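Local coordinates for 3-ketosteroid-delta4-5alpha-dehydrogenase (PDB 4AT2), which probably introduces the delta-4 double bond into 5-alpha-3-ketosteroids during steroid breakdown, using bound flavin-adenine dinucleotide as its redox cofactor, at residues Ala274-Ala283 / Gly442-Gly450. Residues are numbered along the deposited sequence; the frame is centred on the assembly and turned at random.
Sequences APRLIGRPGA and GFTLGFTLG. With FAD (flavin-adenine dinucleotide), chain D.
Beside the flavin, part of the wall of the FAD pocket, and through F447 of the steroid pocket, is formed where loop 274-283 joins strand 444-448 through a single beta bridge, P281 paired with G446. G446 N donates a hydrogen bond to R280 O (3.0 Å), and G282 N returns one to G446 O at 2.8 Å, flanked by a water that links that oxygen to A283 N. Glycine suits both places: a CB on G446 would crowd L277 CD2, which lies 3.7 Å from G446 CA, and one on G282 would press on G446 N and L445 CG. R280 runs alongside T444, its CB 3.6 Å from T444 O; a bend at chi3 (60°) lets the guanidinium turn back to its own loop, where NH1 donates a hydrogen bond to R276 O, 2.8 Å away in the guanidinium plane, though NH1 stands above R276's carbonyl plane, while NE reaches T444 O through a water. A leucine in its place would probably leave R276 O without this donor and break the water-mediated link to T444 O. T444 OG1 is hydrogen-bonded to N353 OD1. A283, small enough to sit close, sets CB 3.7 Å from F447 CB. The F447 ring, which also touches the bound androstenedione, leads away from the loop and brings CE2 within 3.5 Å of FAD C9.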
# COMPACT_ATOMS: atom_id res chain seq x y z
N ALA A 274 1.56 -6.81 -0.50
CA ALA A 274 2.80 -6.05 -0.59
C ALA A 274 3.54 -6.36 -1.89
O ALA A 274 4.70 -6.78 -1.88
CB ALA A 274 3.67 -6.33 0.64
N PRO A 275 2.86 -6.16 -3.04
CA PRO A 275 3.41 -6.64 -4.31
C PRO A 275 4.72 -5.96 -4.76
O PRO A 275 5.38 -6.47 -5.67
CB PRO A 275 2.27 -6.39 -5.31
CG PRO A 275 1.47 -5.30 -4.70
CD PRO A 275 1.54 -5.53 -3.22
N ARG A 276 5.07 -4.84 -4.14
CA ARG A 276 6.37 -4.21 -4.44
C ARG A 276 7.56 -5.10 -4.05
O ARG A 276 8.69 -4.87 -4.49
CB ARG A 276 6.48 -2.80 -3.83
CG ARG A 276 5.52 -1.80 -4.49
CD ARG A 276 5.67 -0.37 -3.98
NE ARG A 276 5.22 -0.21 -2.59
CZ ARG A 276 4.89 0.96 -2.04
NH1 ARG A 276 4.96 2.09 -2.75
NH2 ARG A 276 4.50 1.00 -0.77
N LEU A 277 7.30 -6.15 -3.25
CA LEU A 277 8.35 -7.10 -2.85
C LEU A 277 8.44 -8.35 -3.71
O LEU A 277 9.33 -9.18 -3.50
CB LEU A 277 8.19 -7.52 -1.37
CG LEU A 277 8.56 -6.46 -0.33
CD1 LEU A 277 8.51 -7.09 1.05
CD2 LEU A 277 9.93 -5.83 -0.59
N ILE A 278 7.53 -8.50 -4.67
CA ILE A 278 7.58 -9.64 -5.59
C ILE A 278 8.96 -9.72 -6.25
O ILE A 278 9.42 -8.75 -6.86
CB ILE A 278 6.47 -9.58 -6.66
CG1 ILE A 278 5.09 -9.79 -6.03
CG2 ILE A 278 6.72 -10.64 -7.73
CD1 ILE A 278 3.93 -9.34 -6.91
N GLY A 279 9.61 -10.86 -6.07
CA GLY A 279 10.92 -11.10 -6.68
C GLY A 279 12.10 -10.45 -5.97
O GLY A 279 13.22 -10.54 -6.45
N ARG A 280 11.86 -9.80 -4.83
CA ARG A 280 12.96 -9.16 -4.10
C ARG A 280 12.88 -9.33 -2.58
O ARG A 280 12.94 -8.35 -1.83
CB ARG A 280 13.11 -7.67 -4.50
CG ARG A 280 11.88 -6.81 -4.26
CD ARG A 280 12.09 -5.38 -4.76
NE ARG A 280 12.38 -5.34 -6.20
CZ ARG A 280 11.45 -5.26 -7.15
NH1 ARG A 280 10.16 -5.22 -6.83
NH2 ARG A 280 11.81 -5.24 -8.43
N PRO A 281 12.73 -10.59 -2.12
CA PRO A 281 12.68 -10.88 -0.69
C PRO A 281 13.99 -10.57 0.03
O PRO A 281 15.08 -10.85 -0.50
CB PRO A 281 12.41 -12.39 -0.65
CG PRO A 281 13.05 -12.89 -1.90
CD PRO A 281 12.70 -11.84 -2.91
N GLY A 282 13.88 -9.99 1.22
CA GLY A 282 15.04 -9.67 2.05
C GLY A 282 14.95 -10.24 3.46
O GLY A 282 15.95 -10.20 4.19
N ALA A 283 13.79 -10.77 3.84
CA ALA A 283 13.58 -11.29 5.21
C ALA A 283 14.52 -12.44 5.54
O ALA A 283 14.95 -13.18 4.64
CB ALA A 283 12.13 -11.69 5.46
N GLY A 442 17.84 -2.16 -9.68
CA GLY A 442 17.51 -3.45 -9.07
C GLY A 442 18.36 -3.83 -7.87
O GLY A 442 18.73 -4.99 -7.68
N PHE A 443 18.66 -2.83 -7.03
CA PHE A 443 19.50 -3.03 -5.85
C PHE A 443 18.72 -3.04 -4.54
O PHE A 443 19.30 -2.92 -3.46
CB PHE A 443 20.60 -1.97 -5.81
CG PHE A 443 21.92 -2.45 -6.35
CD1 PHE A 443 22.03 -2.85 -7.68
CD2 PHE A 443 23.04 -2.51 -5.53
CE1 PHE A 443 23.24 -3.30 -8.19
CE2 PHE A 443 24.25 -2.97 -6.04
CZ PHE A 443 24.35 -3.35 -7.36
N THR A 444 17.41 -3.22 -4.62
CA THR A 444 16.59 -3.21 -3.41
C THR A 444 16.04 -4.59 -3.08
O THR A 444 15.87 -5.45 -3.96
CB THR A 444 15.43 -2.22 -3.54
OG1 THR A 444 14.64 -2.56 -4.68
CG2 THR A 444 15.96 -0.78 -3.68
N LEU A 445 15.76 -4.80 -1.80
CA LEU A 445 15.07 -6.01 -1.35
C LEU A 445 14.48 -5.66 0.00
O LEU A 445 14.94 -4.73 0.65
CB LEU A 445 16.02 -7.21 -1.25
CG LEU A 445 17.13 -7.21 -0.19
CD1 LEU A 445 17.89 -8.52 -0.27
CD2 LEU A 445 18.08 -6.03 -0.35
N GLY A 446 13.45 -6.38 0.44
CA GLY A 446 12.84 -5.96 1.69
C GLY A 446 12.00 -6.98 2.41
O GLY A 446 11.94 -8.15 2.01
N PHE A 447 11.39 -6.53 3.50
CA PHE A 447 10.54 -7.39 4.32
C PHE A 447 9.29 -6.63 4.76
O PHE A 447 9.24 -5.40 4.64
CB PHE A 447 11.33 -8.05 5.49
CG PHE A 447 11.93 -7.09 6.49
CD1 PHE A 447 11.14 -6.50 7.49
CD2 PHE A 447 13.30 -6.84 6.50
CE1 PHE A 447 11.70 -5.63 8.43
CE2 PHE A 447 13.86 -5.98 7.44
CZ PHE A 447 13.06 -5.37 8.41
N THR A 448 8.28 -7.35 5.22
CA THR A 448 6.96 -6.79 5.47
C THR A 448 6.84 -6.23 6.88
O THR A 448 7.49 -6.73 7.81
CB THR A 448 5.87 -7.86 5.25
OG1 THR A 448 6.12 -8.98 6.12
CG2 THR A 448 5.90 -8.35 3.81
N LEU A 449 6.02 -5.19 7.02
CA LEU A 449 5.83 -4.48 8.31
C LEU A 449 4.38 -4.49 8.75
O LEU A 449 4.07 -4.11 9.89
CB LEU A 449 6.32 -3.02 8.20
CG LEU A 449 7.79 -2.84 7.75
CD1 LEU A 449 8.10 -1.37 7.49
CD2 LEU A 449 8.77 -3.44 8.77
N GLY A 450 3.49 -4.92 7.86
CA GLY A 450 2.06 -4.93 8.16
C GLY A 450 1.63 -6.19 8.88
O GLY A 450 2.32 -7.21 8.82
PA FAD D . 11.40 -13.78 14.93
O1A FAD D . 12.51 -13.19 15.73
O2A FAD D . 11.70 -14.30 13.59
O5B FAD D . 10.73 -14.94 15.81
C5B FAD D . 9.59 -15.65 15.32
C4B FAD D . 9.72 -17.13 15.75
O4B FAD D . 8.47 -17.74 15.37
C3B FAD D . 10.82 -17.81 14.92
O3B FAD D . 11.74 -18.49 15.82
C2B FAD D . 10.06 -18.79 14.03
O2B FAD D . 10.83 -20.00 13.80
C1B FAD D . 8.81 -19.07 14.86
N9A FAD D . 7.65 -19.53 14.07
C8A FAD D . 7.29 -19.20 12.82
N7A FAD D . 6.17 -19.85 12.52
C5A FAD D . 5.81 -20.58 13.59
C6A FAD D . 4.77 -21.42 13.86
N6A FAD D . 3.85 -21.63 12.92
N1A FAD D . 4.65 -22.05 15.04
C2A FAD D . 5.59 -21.84 16.04
N3A FAD D . 6.65 -20.98 15.76
C4A FAD D . 6.73 -20.38 14.54
N1 FAD D . 15.22 -5.22 12.81
C2 FAD D . 15.62 -4.33 13.78
O2 FAD D . 14.77 -3.73 14.43
N3 FAD D . 16.98 -4.11 14.02
C4 FAD D . 17.95 -4.76 13.25
O4 FAD D . 19.14 -4.54 13.48
C4X FAD D . 17.54 -5.66 12.26
N5 FAD D . 18.44 -6.30 11.48
C5X FAD D . 18.02 -6.97 10.39
C6 FAD D . 18.94 -7.42 9.44
C7 FAD D . 18.52 -8.13 8.31
C7M FAD D . 19.50 -8.55 7.38
C8 FAD D . 17.15 -8.40 8.13
C8M FAD D . 16.65 -9.12 7.02
C9 FAD D . 16.23 -7.96 9.09
C9A FAD D . 16.66 -7.23 10.20
N10 FAD D . 15.77 -6.78 11.12
C10 FAD D . 16.18 -5.89 12.04
C1' FAD D . 14.38 -7.28 11.21
C2' FAD D . 14.23 -8.19 12.43
O2' FAD D . 15.26 -9.17 12.34
C3' FAD D . 12.86 -8.89 12.45
O3' FAD D . 11.82 -8.04 11.92
C4' FAD D . 12.50 -9.31 13.88
O4' FAD D . 13.56 -10.15 14.37
C5' FAD D . 11.18 -10.08 13.91
O5' FAD D . 10.86 -10.38 15.28
P FAD D . 9.71 -11.46 15.62
O1P FAD D . 8.43 -11.05 15.03
O2P FAD D . 9.80 -11.75 17.09
O3P FAD D . 10.17 -12.73 14.71
O HOH W 1 15.36 -5.06 -6.65
O HOH W 2 11.42 -11.30 2.44